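PDB 1IUK: CoA-binding domain-containing protein from Thermus thermophilus, which probably binds coenzyme A through a Rossmann-type domain, although its cellular role has not been established. Local coordinates for residues Y31-L36 with R124-V128; D3-R7 with K131-R135; V71-F77 with P95-Q101. All coordinates share one frame; numbering follows the deposited sequence.

How the contacts relate
Helix 3-12 opens the chain, and its first turns meet the last turn of helix 126-134 in contact 2, which closes the widest loop and brings the two ends of the modelled chain together. Within that loop lies contact 1, where helix 28-38 meets the start of helix 126-134. Contact 3 sits deeper still, joining the neighbouring parallel strands 73-76 and 98-100 near the centre of the chain. The three are thus strictly nested, and none cross. Helix 126-134 serves both outer contacts, while Trp-99 and Gln-101 of contact 3 reach its N-terminal end: Trp-99 NE1 is hydrogen-bonded to Arg-124 O, and Leu-6 also packs on the indole.

Contact 1: residues Y31-L36 with R124-V128; sequences YVPRYL and RCLMV
Met-127 lies across the aromatic side chains of helix 28-38 and supplies most of this contact. Its CG stands over one face of the Tyr-35 ring, 3.7 Å from the centroid and 17° off the normal, a CH-pi contact displaced toward the rim. The sulfur follows obliquely, with SD 4.3 Å from the same centroid, which makes this a Met-aromatic pair as well. The chain runs extended as far as SD and then bends (chi3 61°), turning the methyl away toward Tyr-31, where CE meets CE1 3.7 Å away at the edge of that ring. The polar end of Tyr-35 has its partner outside: OH is hydrogen-bonded to His-130 ND1, about one turn further along helix 126-134.

Both helices belong to the Rossmann-like CoA-binding domain and pack on the same side of its parallel sheet, where Val-32, Leu-36 and Leu-126 all touch Asp-75 of strand 73-76. Cys-125 occupies the N-cap position just ahead of the second helix.

Apolar contacts of Val-32 and the leucines fill the side nearer the sheet. The two branches of Val-32 divide the work: CG1 faces the backbone and CB of Met-127, whereas CG2 lies 3.9 Å from Cys-125 SG. Deeper in, Leu-36 and Leu-126 cross at about a right angle, the CD2 methyl of Leu-36 lying 3.9 Å from CD2 of Leu-126.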
ATOM      1  N   TYR A  31       1.475  12.415   0.917  1.00 18.31           N
ATOM      2  CA  TYR A  31       2.418  12.615   2.009  1.00 18.62           C
ATOM      3  C   TYR A  31       2.805  11.372   2.806  1.00 19.31           C
ATOM      4  O   TYR A  31       3.906  11.329   3.358  1.00 19.80           O
ATOM      5  CB  TYR A  31       1.959  13.766   2.931  1.00 16.70           C
ATOM      6  CG  TYR A  31       0.735  13.546   3.782  1.00 14.21           C
ATOM      7  CD1 TYR A  31       0.778  12.718   4.902  1.00 10.16           C
ATOM      8  CD2 TYR A  31      -0.457  14.232   3.511  1.00 13.00           C
ATOM      9  CE1 TYR A  31      -0.333  12.576   5.736  1.00 14.60           C
ATOM     10  CE2 TYR A  31      -1.571  14.098   4.338  1.00 15.15           C
ATOM     11  CZ  TYR A  31      -1.504  13.268   5.448  1.00 16.00           C
ATOM     12  OH  TYR A  31      -2.606  13.114   6.260  1.00 19.57           O
ATOM     13  N   VAL A  32       1.943  10.352   2.859  1.00 17.15           N
ATOM     14  CA  VAL A  32       2.311   9.130   3.586  1.00 16.17           C
ATOM     15  C   VAL A  32       3.411   8.441   2.761  1.00 18.33           C
ATOM     16  O   VAL A  32       4.454   8.034   3.295  1.00 21.74           O
ATOM     17  CB  VAL A  32       1.093   8.204   3.805  1.00 14.33           C
ATOM     18  CG1 VAL A  32       1.554   6.825   4.244  1.00 10.82           C
ATOM     19  CG2 VAL A  32       0.175   8.804   4.863  1.00 11.67           C
ATOM     20  N   PRO A  33       3.196   8.288   1.448  1.00 17.89           N
ATOM     21  CA  PRO A  33       4.228   7.656   0.615  1.00 18.19           C
ATOM     22  C   PRO A  33       5.559   8.437   0.679  1.00 19.92           C
ATOM     23  O   PRO A  33       6.654   7.866   0.582  1.00 15.02           O
ATOM     24  CB  PRO A  33       3.617   7.685  -0.787  1.00 17.63           C
ATOM     25  CG  PRO A  33       2.150   7.782  -0.555  1.00 18.76           C
ATOM     26  CD  PRO A  33       1.979   8.597   0.676  1.00 15.57           C
ATOM     27  N   ARG A  34       5.445   9.753   0.824  1.00 18.63           N
ATOM     28  CA  ARG A  34       6.604  10.629   0.913  1.00 21.01           C
ATOM     29  C   ARG A  34       7.425  10.257   2.148  1.00 18.05           C
ATOM     30  O   ARG A  34       8.650  10.105   2.082  1.00 18.48           O
ATOM     31  CB  ARG A  34       6.139  12.080   1.016  1.00 22.77           C
ATOM     32  CG  ARG A  34       6.887  13.033   0.120  1.00 28.58           C
ATOM     33  CD  ARG A  34       6.818  14.448   0.670  1.00 28.01           C
ATOM     34  NE  ARG A  34       8.049  15.179   0.406  1.00 30.95           N
ATOM     35  CZ  ARG A  34       8.799  15.741   1.347  1.00 31.53           C
ATOM     36  NH1 ARG A  34       8.436  15.654   2.625  1.00 30.24           N
ATOM     37  NH2 ARG A  34       9.913  16.385   1.011  1.00 33.82           N
ATOM     38  N   TYR A  35       6.740  10.117   3.275  1.00 15.97           N
ATOM     39  CA  TYR A  35       7.386   9.742   4.524  1.00 19.34           C
ATOM     40  C   TYR A  35       8.088   8.390   4.385  1.00 22.58           C
ATOM     41  O   TYR A  35       9.230   8.213   4.826  1.00 21.72           O
ATOM     42  CB  TYR A  35       6.349   9.640   5.638  1.00 20.32           C
ATOM     43  CG  TYR A  35       6.855   8.930   6.877  1.00 25.37           C
ATOM     44  CD1 TYR A  35       6.692   7.557   7.030  1.00 24.10           C
ATOM     45  CD2 TYR A  35       7.494   9.637   7.903  1.00 26.44           C
ATOM     46  CE1 TYR A  35       7.153   6.902   8.170  1.00 28.59           C
ATOM     47  CE2 TYR A  35       7.959   8.992   9.048  1.00 26.30           C
ATOM     48  CZ  TYR A  35       7.785   7.625   9.178  1.00 29.07           C
ATOM     49  OH  TYR A  35       8.218   6.975  10.315  1.00 25.83           O
ATOM     50  N   LEU A  36       7.382   7.439   3.775  1.00 19.96           N
ATOM     51  CA  LEU A  36       7.890   6.083   3.588  1.00 18.37           C
ATOM     52  C   LEU A  36       9.172   6.044   2.782  1.00 18.90           C
ATOM     53  O   LEU A  36      10.093   5.302   3.118  1.00 21.08           O
ATOM     54  CB  LEU A  36       6.827   5.226   2.898  1.00 16.50           C
ATOM     55  CG  LEU A  36       5.898   4.334   3.729  1.00 20.56           C
ATOM     56  CD1 LEU A  36       5.963   4.629   5.209  1.00 22.80           C
ATOM     57  CD2 LEU A  36       4.487   4.503   3.208  1.00 17.21           C
ATOM     58  N   ARG A 124      -5.617   1.645   9.314  1.00 26.09           N
ATOM     59  CA  ARG A 124      -4.479   2.167  10.067  1.00 25.97           C
ATOM     60  C   ARG A 124      -3.658   3.008   9.100  1.00 22.56           C
ATOM     61  O   ARG A 124      -3.641   2.743   7.904  1.00 22.71           O
ATOM     62  CB  ARG A 124      -3.617   1.029  10.619  1.00 25.98           C
ATOM     63  CG  ARG A 124      -4.186   0.367  11.855  1.00 29.99           C
ATOM     64  CD  ARG A 124      -3.079  -0.150  12.761  1.00 39.73           C
ATOM     65  NE  ARG A 124      -2.741  -1.552  12.504  1.00 47.42           N
ATOM     66  CZ  ARG A 124      -2.006  -2.319  13.313  1.00 52.05           C
ATOM     67  NH1 ARG A 124      -1.517  -1.832  14.451  1.00 53.71           N
ATOM     68  NH2 ARG A 124      -1.763  -3.585  12.990  1.00 53.29           N
ATOM     69  N   CYS A 125      -3.002   4.042   9.613  1.00 22.50           N
ATOM     70  CA  CYS A 125      -2.166   4.882   8.772  1.00 21.48           C
ATOM     71  C   CYS A 125      -0.760   4.302   8.851  1.00 20.18           C
ATOM     72  O   CYS A 125      -0.160   4.274   9.925  1.00 20.62           O
ATOM     73  CB  CYS A 125      -2.159   6.330   9.274  1.00 22.42           C
ATOM     74  SG  CYS A 125      -1.214   7.446   8.208  1.00 26.63           S
ATOM     75  N   LEU A 126      -0.243   3.838   7.717  1.00 17.96           N
ATOM     76  CA  LEU A 126       1.083   3.239   7.679  1.00 17.60           C
ATOM     77  C   LEU A 126       2.182   4.163   8.239  1.00 20.04           C
ATOM     78  O   LEU A 126       3.105   3.694   8.915  1.00 19.59           O
ATOM     79  CB  LEU A 126       1.423   2.805   6.243  1.00 15.58           C
ATOM     80  CG  LEU A 126       2.711   1.994   6.026  1.00 15.53           C
ATOM     81  CD1 LEU A 126       2.879   0.943   7.119  1.00 12.15           C
ATOM     82  CD2 LEU A 126       2.669   1.342   4.645  1.00 11.93           C
ATOM     83  N   MET A 127       2.092   5.464   7.963  1.00 19.82           N
ATOM     84  CA  MET A 127       3.099   6.404   8.473  1.00 22.59           C
ATOM     85  C   MET A 127       3.067   6.421   9.992  1.00 22.23           C
ATOM     86  O   MET A 127       4.096   6.272  10.661  1.00 22.30           O
ATOM     87  CB  MET A 127       2.834   7.821   7.972  1.00 23.34           C
ATOM     88  CG  MET A 127       3.749   8.871   8.625  1.00 24.51           C
ATOM     89  SD  MET A 127       3.583  10.457   7.800  1.00 26.99           S
ATOM     90  CE  MET A 127       1.820  10.764   8.113  1.00 24.02           C
ATOM     91  N   VAL A 128       1.869   6.610  10.529  1.00 22.51           N
ATOM     92  CA  VAL A 128       1.680   6.655  11.962  1.00 22.58           C
ATOM     93  C   VAL A 128       2.196   5.374  12.593  1.00 25.50           C
ATOM     94  O   VAL A 128       2.973   5.420  13.547  1.00 25.34           O
ATOM     95  CB  VAL A 128       0.203   6.842  12.297  1.00 22.99           C
ATOM     96  CG1 VAL A 128      -0.059   6.485  13.744  1.00 24.64           C
ATOM     97  CG2 VAL A 128      -0.206   8.278  11.995  1.00 19.97           C
TER

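Contact 2: residues D3-R7 with K131-R135; sequences DQELR and KRLFR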
ATOM      1  N   ASP A   3       2.533  -6.608  17.234  1.00 23.02           N
ATOM      2  CA  ASP A   3       3.606  -5.636  17.025  1.00 24.64           C
ATOM      3  C   ASP A   3       4.977  -6.208  16.700  1.00 22.62           C
ATOM      4  O   ASP A   3       5.660  -5.716  15.806  1.00 21.35           O
ATOM      5  CB  ASP A   3       3.719  -4.719  18.243  1.00 27.08           C
ATOM      6  CG  ASP A   3       2.557  -3.754  18.349  1.00 30.93           C
ATOM      7  OD1 ASP A   3       2.056  -3.541  19.475  1.00 36.18           O
ATOM      8  OD2 ASP A   3       2.144  -3.212  17.302  1.00 31.14           O
ATOM      9  N   GLN A   4       5.378  -7.230  17.450  1.00 25.93           N
ATOM     10  CA  GLN A   4       6.672  -7.905  17.269  1.00 26.14           C
ATOM     11  C   GLN A   4       6.799  -8.382  15.827  1.00 22.87           C
ATOM     12  O   GLN A   4       7.798  -8.127  15.151  1.00 21.62           O
ATOM     13  CB  GLN A   4       6.756  -9.110  18.217  1.00 30.93           C
ATOM     14  CG  GLN A   4       8.151  -9.473  18.707  1.00 42.52           C
ATOM     15  CD  GLN A   4       8.249 -10.927  19.190  1.00 48.78           C
ATOM     16  OE1 GLN A   4       7.465 -11.794  18.775  1.00 51.58           O
ATOM     17  NE2 GLN A   4       9.217 -11.196  20.069  1.00 51.09           N
ATOM     18  N   GLU A   5       5.769  -9.088  15.370  1.00 21.69           N
ATOM     19  CA  GLU A   5       5.734  -9.606  14.010  1.00 20.73           C
ATOM     20  C   GLU A   5       5.601  -8.496  12.973  1.00 18.21           C
ATOM     21  O   GLU A   5       6.304  -8.513  11.962  1.00 17.46           O
ATOM     22  CB  GLU A   5       4.584 -10.595  13.844  1.00 21.76           C
ATOM     23  CG  GLU A   5       4.500 -11.151  12.430  1.00 26.47           C
ATOM     24  CD  GLU A   5       3.544 -12.320  12.314  1.00 30.98           C
ATOM     25  OE1 GLU A   5       3.274 -12.753  11.167  1.00 29.49           O
ATOM     26  OE2 GLU A   5       3.069 -12.802  13.366  1.00 29.96           O
ATOM     27  N   LEU A   6       4.706  -7.537  13.213  1.00 15.43           N
ATOM     28  CA  LEU A   6       4.516  -6.427  12.289  1.00 14.46           C
ATOM     29  C   LEU A   6       5.807  -5.618  12.171  1.00 16.50           C
ATOM     30  O   LEU A   6       6.137  -5.109  11.101  1.00 16.70           O
ATOM     31  CB  LEU A   6       3.372  -5.527  12.757  1.00 16.72           C
ATOM     32  CG  LEU A   6       3.015  -4.387  11.797  1.00 17.62           C
ATOM     33  CD1 LEU A   6       2.893  -4.910  10.375  1.00 19.12           C
ATOM     34  CD2 LEU A   6       1.719  -3.742  12.240  1.00 19.09           C
ATOM     35  N   ARG A   7       6.552  -5.501  13.265  1.00 18.12           N
ATOM     36  CA  ARG A   7       7.815  -4.771  13.211  1.00 18.79           C
ATOM     37  C   ARG A   7       8.803  -5.529  12.319  1.00 19.42           C
ATOM     38  O   ARG A   7       9.437  -4.945  11.433  1.00 18.04           O
ATOM     39  CB  ARG A   7       8.402  -4.614  14.616  1.00 23.11           C
ATOM     40  CG  ARG A   7       9.521  -3.587  14.708  1.00 32.33           C
ATOM     41  CD  ARG A   7      10.166  -3.585  16.089  1.00 35.04           C
ATOM     42  NE  ARG A   7       9.238  -4.076  17.101  1.00 37.87           N
ATOM     43  CZ  ARG A   7       8.440  -3.299  17.822  1.00 38.71           C
ATOM     44  NH1 ARG A   7       8.456  -1.983  17.644  1.00 39.10           N
ATOM     45  NH2 ARG A   7       7.609  -3.844  18.703  1.00 38.36           N
ATOM     46  N   LYS A 131       5.960   5.085  12.574  1.00 25.56           N
ATOM     47  CA  LYS A 131       6.535   5.947  13.597  1.00 26.54           C
ATOM     48  C   LYS A 131       6.425   5.297  14.962  1.00 24.47           C
ATOM     49  O   LYS A 131       7.398   5.255  15.700  1.00 25.38           O
ATOM     50  CB  LYS A 131       5.818   7.290  13.625  1.00 28.31           C
ATOM     51  CG  LYS A 131       6.281   8.238  12.559  1.00 33.06           C
ATOM     52  CD  LYS A 131       5.396   9.465  12.507  1.00 35.94           C
ATOM     53  CE  LYS A 131       5.965  10.481  11.538  1.00 38.89           C
ATOM     54  NZ  LYS A 131       5.523  11.862  11.865  1.00 42.96           N
ATOM     55  N   ARG A 132       5.246   4.778  15.290  1.00 22.49           N
ATOM     56  CA  ARG A 132       5.019   4.149  16.587  1.00 23.57           C
ATOM     57  C   ARG A 132       5.846   2.904  16.877  1.00 27.52           C
ATOM     58  O   ARG A 132       6.179   2.623  18.032  1.00 27.87           O
ATOM     59  CB  ARG A 132       3.553   3.778  16.746  1.00 23.04           C
ATOM     60  CG  ARG A 132       3.274   2.938  17.983  1.00 25.60           C
ATOM     61  CD  ARG A 132       1.832   2.428  18.012  1.00 28.74           C
ATOM     62  NE  ARG A 132       1.644   1.319  17.084  1.00 33.11           N
ATOM     63  CZ  ARG A 132       1.867   0.041  17.381  1.00 35.73           C
ATOM     64  NH1 ARG A 132       1.669  -0.899  16.463  1.00 33.85           N
ATOM     65  NH2 ARG A 132       2.274  -0.302  18.596  1.00 33.95           N
ATOM     66  N   LEU A 133       6.161   2.148  15.832  1.00 27.69           N
ATOM     67  CA  LEU A 133       6.913   0.913  16.000  1.00 27.57           C
ATOM     68  C   LEU A 133       8.422   1.103  15.984  1.00 28.58           C
ATOM     69  O   LEU A 133       9.149   0.333  16.618  1.00 27.71           O
ATOM     70  CB  LEU A 133       6.520  -0.091  14.906  1.00 25.68           C
ATOM     71  CG  LEU A 133       5.145  -0.757  15.013  1.00 24.84           C
ATOM     72  CD1 LEU A 133       4.783  -1.430  13.680  1.00 21.30           C
ATOM     73  CD2 LEU A 133       5.158  -1.766  16.147  1.00 22.91           C
ATOM     74  N   PHE A 134       8.888   2.130  15.279  1.00 27.85           N
ATOM     75  CA  PHE A 134      10.320   2.374  15.154  1.00 32.71           C
ATOM     76  C   PHE A 134      10.887   3.609  15.842  1.00 35.73           C
ATOM     77  O   PHE A 134      12.048   3.951  15.637  1.00 34.84           O
ATOM     78  CB  PHE A 134      10.695   2.391  13.668  1.00 30.51           C
ATOM     79  CG  PHE A 134      10.364   1.108  12.963  1.00 27.29           C
ATOM     80  CD1 PHE A 134       9.343   1.058  12.020  1.00 26.33           C
ATOM     81  CD2 PHE A 134      11.017  -0.069  13.311  1.00 23.49           C
ATOM     82  CE1 PHE A 134       8.970  -0.148  11.440  1.00 23.18           C
ATOM     83  CE2 PHE A 134      10.654  -1.273  12.738  1.00 26.39           C
ATOM     84  CZ  PHE A 134       9.624  -1.313  11.799  1.00 23.92           C
ATOM     85  N   ARG A 135      10.070   4.277  16.645  1.00 41.37           N
ATOM     86  CA  ARG A 135      10.512   5.470  17.366  1.00 47.28           C
ATOM     87  C   ARG A 135       9.885   5.513  18.759  1.00 48.30           C
ATOM     88  O   ARG A 135      10.472   6.063  19.692  1.00 50.52           O
ATOM     89  CB  ARG A 135      10.147   6.740  16.584  1.00 50.97           C
ATOM     90  CG  ARG A 135       9.879   6.503  15.102  1.00 55.25           C
ATOM     91  CD  ARG A 135      10.751   7.388  14.231  1.00 59.92           C
ATOM     92  NE  ARG A 135      11.354   6.649  13.125  1.00 61.29           N
ATOM     93  CZ  ARG A 135      11.747   7.207  11.986  1.00 62.17           C
ATOM     94  NH1 ARG A 135      11.599   8.515  11.805  1.00 60.71           N
ATOM     95  NH2 ARG A 135      12.293   6.459  11.033  1.00 61.39           N
TER
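Leu-133 pushes its side chain between Asp-3, Leu-6 and Arg-7, and is the most deeply covered residue of the contact. The buried side is closely packed: its CD1 methyl rests 3.9 Å from Leu-6 CG, the two leucines crossing at about a right angle, and Leu-10 of the same N-terminal helix extends this apolar patch. The other methyl, CD2, lies under polar groups, 3.5 Å from Asp-3 OD2 and against one face of the Arg-7 guanidinium. Phe-134 adds a second apolar surface: the aliphatic part of Arg-7 runs past its ring in the opposite direction, with CG approaching CE2 obliquely.

The contact joins the first turns of helix 3-12 to the end of helix 126-134, so the two terminal helices of this Rossmann-like protein pack together on one side of the sheet.

The partly exposed side is looser and held by charge. Arg-132 presents the edge of its guanidinium to Asp-3 in a salt bridge whose chief bond, NH1 to OD2 at 2.5 Å, is nearly straight (169°). The donor lies on the syn side of the oxygen but 32° out of the carboxylate plane; the two flat groups are well turned against each other, and the bonds from NH2 are weak. Glu-129 takes the NE of the same arginine in a second salt bridge. With an alanine at Asp-3, the guanidinium edge of Arg-132 would probably lose one carboxylate, keeping Glu-129 through NE, and Leu-133 CD2 would be less well covered. On the same side, Arg-7 bends at chi3 to bring NH1 within 2.6 Å of Leu-133 O, a weak bond with a poor angle of 123°, at the C-terminal end of the helix.

Contact 3: residues V71-F77 with P95-Q101; sequences VDILDVF and PGLVWLQ
Asp-75 of strand 73-76 meets Gln-101, just past the end of strand 98-100, where these neighbouring parallel strands run through the central sheet of the Rossmann-like fold. The connection between them carries helices 80-83 and 87-93, a beta-alpha-beta crossover. The strands run 18° apart in direction, and backbone hydrogen bonds from Leu-74 N to Leu-97 O, Trp-99 N to Leu-74 O, Val-76 N to Trp-99 O and Gln-101 N to Val-76 O alternate in the parallel pattern. On one face of the sheet Leu-74, Val-76, Val-98 and Leu-100 form an apolar layer, with Leu-100 CD2 3.7 Å from Val-76 CB. Asp-75 and Trp-99 lie on the other, beneath Leu-126 of helix 126-134.

Gln-101 closes the carboxyl end of the pair. Its CB sits beside Val-76 O and 3.9 Å from Phe-77 CD1. CG then lies over the centre of the Phe-77 ring, 3.4 Å from the centroid, in a CH-pi contact. At CD the chain has turned (chi2 -75°), which stacks the amide on the ring with a tilt of 22°; CD approaches Phe-77 CZ to 3.5 Å and OE1 approaches CE1. The amide rotation about chi3 then directs NE2 to the carboxylate of Asp-75, whose plane is steeply inclined to that of the amide. Asp-75 OD1 also lies beside Trp-99 CD1, while the indole NE1 has its partner in Arg-124 O. At the tip, Gln-101 NE2 donates to the syn lone pair of Asp-75 OD1 across 2.5 Å.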
ATOM      1  N   VAL A  71       6.166  -6.911  -4.738  1.00 18.17           N
ATOM      2  CA  VAL A  71       5.706  -5.894  -3.801  1.00 15.39           C
ATOM      3  C   VAL A  71       5.598  -6.485  -2.410  1.00 16.92           C
ATOM      4  O   VAL A  71       4.877  -7.459  -2.188  1.00 17.32           O
ATOM      5  CB  VAL A  71       4.336  -5.351  -4.244  1.00 15.40           C
ATOM      6  CG1 VAL A  71       3.701  -4.533  -3.133  1.00 15.55           C
ATOM      7  CG2 VAL A  71       4.508  -4.529  -5.518  1.00 14.83           C
ATOM      8  N   ASP A  72       6.329  -5.896  -1.469  1.00 17.00           N
ATOM      9  CA  ASP A  72       6.322  -6.371  -0.090  1.00 15.44           C
ATOM     10  C   ASP A  72       5.097  -5.886   0.647  1.00 12.26           C
ATOM     11  O   ASP A  72       4.509  -6.620   1.434  1.00 14.37           O
ATOM     12  CB  ASP A  72       7.591  -5.909   0.633  1.00 14.45           C
ATOM     13  CG  ASP A  72       8.846  -6.565   0.077  1.00 17.54           C
ATOM     14  OD1 ASP A  72       9.789  -5.845  -0.285  1.00 17.26           O
ATOM     15  OD2 ASP A  72       8.890  -7.807  -0.007  1.00 22.64           O
ATOM     16  N   ILE A  73       4.711  -4.640   0.382  1.00 13.59           N
ATOM     17  CA  ILE A  73       3.542  -4.043   1.019  1.00 11.76           C
ATOM     18  C   ILE A  73       2.712  -3.281  -0.000  1.00 11.60           C
ATOM     19  O   ILE A  73       3.252  -2.489  -0.779  1.00  9.46           O
ATOM     20  CB  ILE A  73       3.942  -3.031   2.125  1.00 10.47           C
ATOM     21  CG1 ILE A  73       4.816  -3.729   3.175  1.00 11.65           C
ATOM     22  CG2 ILE A  73       2.679  -2.419   2.762  1.00  8.58           C
ATOM     23  CD1 ILE A  73       5.230  -2.829   4.323  1.00 14.65           C
ATOM     24  N   LEU A  74       1.408  -3.538  -0.014  1.00 11.36           N
ATOM     25  CA  LEU A  74       0.521  -2.803  -0.909  1.00 12.61           C
ATOM     26  C   LEU A  74      -0.244  -1.846   0.008  1.00 10.62           C
ATOM     27  O   LEU A  74      -1.117  -2.269   0.770  1.00 11.73           O
ATOM     28  CB  LEU A  74      -0.459  -3.734  -1.643  1.00 11.87           C
ATOM     29  CG  LEU A  74      -1.433  -2.991  -2.572  1.00 11.84           C
ATOM     30  CD1 LEU A  74      -0.680  -2.405  -3.745  1.00  9.80           C
ATOM     31  CD2 LEU A  74      -2.525  -3.930  -3.048  1.00 13.25           C
ATOM     32  N   ASP A  75       0.128  -0.565  -0.032  1.00 13.15           N
ATOM     33  CA  ASP A  75      -0.513   0.472   0.792  1.00 10.34           C
ATOM     34  C   ASP A  75      -1.680   0.987  -0.041  1.00 10.38           C
ATOM     35  O   ASP A  75      -1.479   1.650  -1.057  1.00 11.47           O
ATOM     36  CB  ASP A  75       0.492   1.594   1.062  1.00 12.46           C
ATOM     37  CG  ASP A  75       0.111   2.472   2.246  1.00 12.54           C
ATOM     38  OD1 ASP A  75      -0.768   2.102   3.058  1.00 11.76           O
ATOM     39  OD2 ASP A  75       0.724   3.553   2.357  1.00 16.84           O
ATOM     40  N   VAL A  76      -2.890   0.656   0.401  1.00 11.48           N
ATOM     41  CA  VAL A  76      -4.114   0.997  -0.306  1.00 12.29           C
ATOM     42  C   VAL A  76      -4.842   2.237   0.192  1.00 11.28           C
ATOM     43  O   VAL A  76      -5.279   2.303   1.344  1.00 11.92           O
ATOM     44  CB  VAL A  76      -5.107  -0.207  -0.266  1.00 13.78           C
ATOM     45  CG1 VAL A  76      -6.318   0.069  -1.153  1.00 14.22           C
ATOM     46  CG2 VAL A  76      -4.396  -1.480  -0.727  1.00 13.67           C
ATOM     47  N   PHE A  77      -4.994   3.204  -0.705  1.00 14.06           N
ATOM     48  CA  PHE A  77      -5.693   4.439  -0.386  1.00 14.65           C
ATOM     49  C   PHE A  77      -7.046   4.517  -1.103  1.00 16.06           C
ATOM     50  O   PHE A  77      -7.804   5.471  -0.892  1.00 14.79           O
ATOM     51  CB  PHE A  77      -4.829   5.648  -0.776  1.00 16.20           C
ATOM     52  CG  PHE A  77      -3.659   5.889   0.152  1.00 14.40           C
ATOM     53  CD1 PHE A  77      -3.793   6.716   1.271  1.00 15.13           C
ATOM     54  CD2 PHE A  77      -2.431   5.283  -0.090  1.00 15.26           C
ATOM     55  CE1 PHE A  77      -2.710   6.933   2.136  1.00 14.00           C
ATOM     56  CE2 PHE A  77      -1.344   5.493   0.770  1.00 16.52           C
ATOM     57  CZ  PHE A  77      -1.490   6.323   1.884  1.00 12.54           C
ATOM     58  N   PRO A  95       0.839  -9.325  -3.264  1.00 16.31           N
ATOM     59  CA  PRO A  95       1.827  -8.582  -2.478  1.00 16.14           C
ATOM     60  C   PRO A  95       2.018  -9.347  -1.178  1.00 16.24           C
ATOM     61  O   PRO A  95       1.148 -10.137  -0.799  1.00 15.40           O
ATOM     62  CB  PRO A  95       1.152  -7.230  -2.252  1.00 11.76           C
ATOM     63  CG  PRO A  95      -0.284  -7.565  -2.207  1.00 14.04           C
ATOM     64  CD  PRO A  95      -0.462  -8.635  -3.267  1.00 13.68           C
ATOM     65  N   GLY A  96       3.141  -9.118  -0.497  1.00 14.55           N
ATOM     66  CA  GLY A  96       3.400  -9.815   0.750  1.00 12.27           C
ATOM     67  C   GLY A  96       2.439  -9.450   1.862  1.00 12.53           C
ATOM     68  O   GLY A  96       2.185 -10.245   2.766  1.00 12.33           O
ATOM     69  N   LEU A  97       1.904  -8.234   1.804  1.00 15.62           N
ATOM     70  CA  LEU A  97       0.982  -7.744   2.827  1.00 14.52           C
ATOM     71  C   LEU A  97       0.115  -6.633   2.233  1.00 13.36           C
ATOM     72  O   LEU A  97       0.619  -5.817   1.456  1.00 14.81           O
ATOM     73  CB  LEU A  97       1.789  -7.190   4.005  1.00 19.43           C
ATOM     74  CG  LEU A  97       1.069  -6.449   5.135  1.00 19.71           C
ATOM     75  CD1 LEU A  97       0.200  -7.410   5.912  1.00 21.80           C
ATOM     76  CD2 LEU A  97       2.100  -5.836   6.066  1.00 21.98           C
ATOM     77  N   VAL A  98      -1.176  -6.618   2.573  1.00 12.86           N
ATOM     78  CA  VAL A  98      -2.078  -5.574   2.087  1.00 12.61           C
ATOM     79  C   VAL A  98      -2.444  -4.687   3.265  1.00 12.04           C
ATOM     80  O   VAL A  98      -2.909  -5.155   4.303  1.00 12.98           O
ATOM     81  CB  VAL A  98      -3.362  -6.154   1.446  1.00 12.91           C
ATOM     82  CG1 VAL A  98      -4.385  -5.043   1.206  1.00  8.41           C
ATOM     83  CG2 VAL A  98      -3.000  -6.812   0.128  1.00 11.95           C
ATOM     84  N   TRP A  99      -2.216  -3.392   3.086  1.00 13.05           N
ATOM     85  CA  TRP A  99      -2.462  -2.399   4.128  1.00 12.88           C
ATOM     86  C   TRP A  99      -3.562  -1.432   3.705  1.00 12.09           C
ATOM     87  O   TRP A  99      -3.346  -0.606   2.816  1.00 13.65           O
ATOM     88  CB  TRP A  99      -1.162  -1.612   4.376  1.00 14.56           C
ATOM     89  CG  TRP A  99      -1.170  -0.721   5.590  1.00 15.43           C
ATOM     90  CD1 TRP A  99      -1.841   0.465   5.743  1.00 16.90           C
ATOM     91  CD2 TRP A  99      -0.502  -0.969   6.834  1.00 16.98           C
ATOM     92  NE1 TRP A  99      -1.635   0.964   7.006  1.00 16.20           N
ATOM     93  CE2 TRP A  99      -0.818   0.105   7.698  1.00 17.82           C
ATOM     94  CE3 TRP A  99       0.333  -1.997   7.305  1.00 15.37           C
ATOM     95  CZ2 TRP A  99      -0.329   0.180   9.011  1.00 17.18           C
ATOM     96  CZ3 TRP A  99       0.819  -1.921   8.614  1.00 19.67           C
ATOM     97  CH2 TRP A  99       0.483  -0.839   9.449  1.00 16.00           C
ATOM     98  N   LEU A 100      -4.733  -1.535   4.322  1.00 11.71           N
ATOM     99  CA  LEU A 100      -5.820  -0.621   3.983  1.00 13.46           C
ATOM    100  C   LEU A 100      -5.677   0.623   4.858  1.00 14.11           C
ATOM    101  O   LEU A 100      -5.702   0.532   6.093  1.00 13.17           O
ATOM    102  CB  LEU A 100      -7.175  -1.276   4.239  1.00 15.00           C
ATOM    103  CG  LEU A 100      -7.422  -2.588   3.486  1.00 14.34           C
ATOM    104  CD1 LEU A 100      -8.864  -3.042   3.749  1.00 17.13           C
ATOM    105  CD2 LEU A 100      -7.147  -2.404   1.982  1.00 13.22           C
ATOM    106  N   GLN A 101      -5.527   1.777   4.216  1.00 14.84           N
ATOM    107  CA  GLN A 101      -5.358   3.029   4.944  1.00 15.34           C
ATOM    108  C   GLN A 101      -6.580   3.448   5.772  1.00 17.19           C
ATOM    109  O   GLN A 101      -7.636   2.825   5.708  1.00 16.11           O
ATOM    110  CB  GLN A 101      -4.949   4.126   3.965  1.00 12.50           C
ATOM    111  CG  GLN A 101      -3.487   4.018   3.542  1.00 12.89           C
ATOM    112  CD  GLN A 101      -2.531   4.483   4.641  1.00 16.10           C
ATOM    113  OE1 GLN A 101      -2.755   5.518   5.278  1.00 20.15           O
ATOM    114  NE2 GLN A 101      -1.467   3.723   4.864  1.00 10.28           N
TER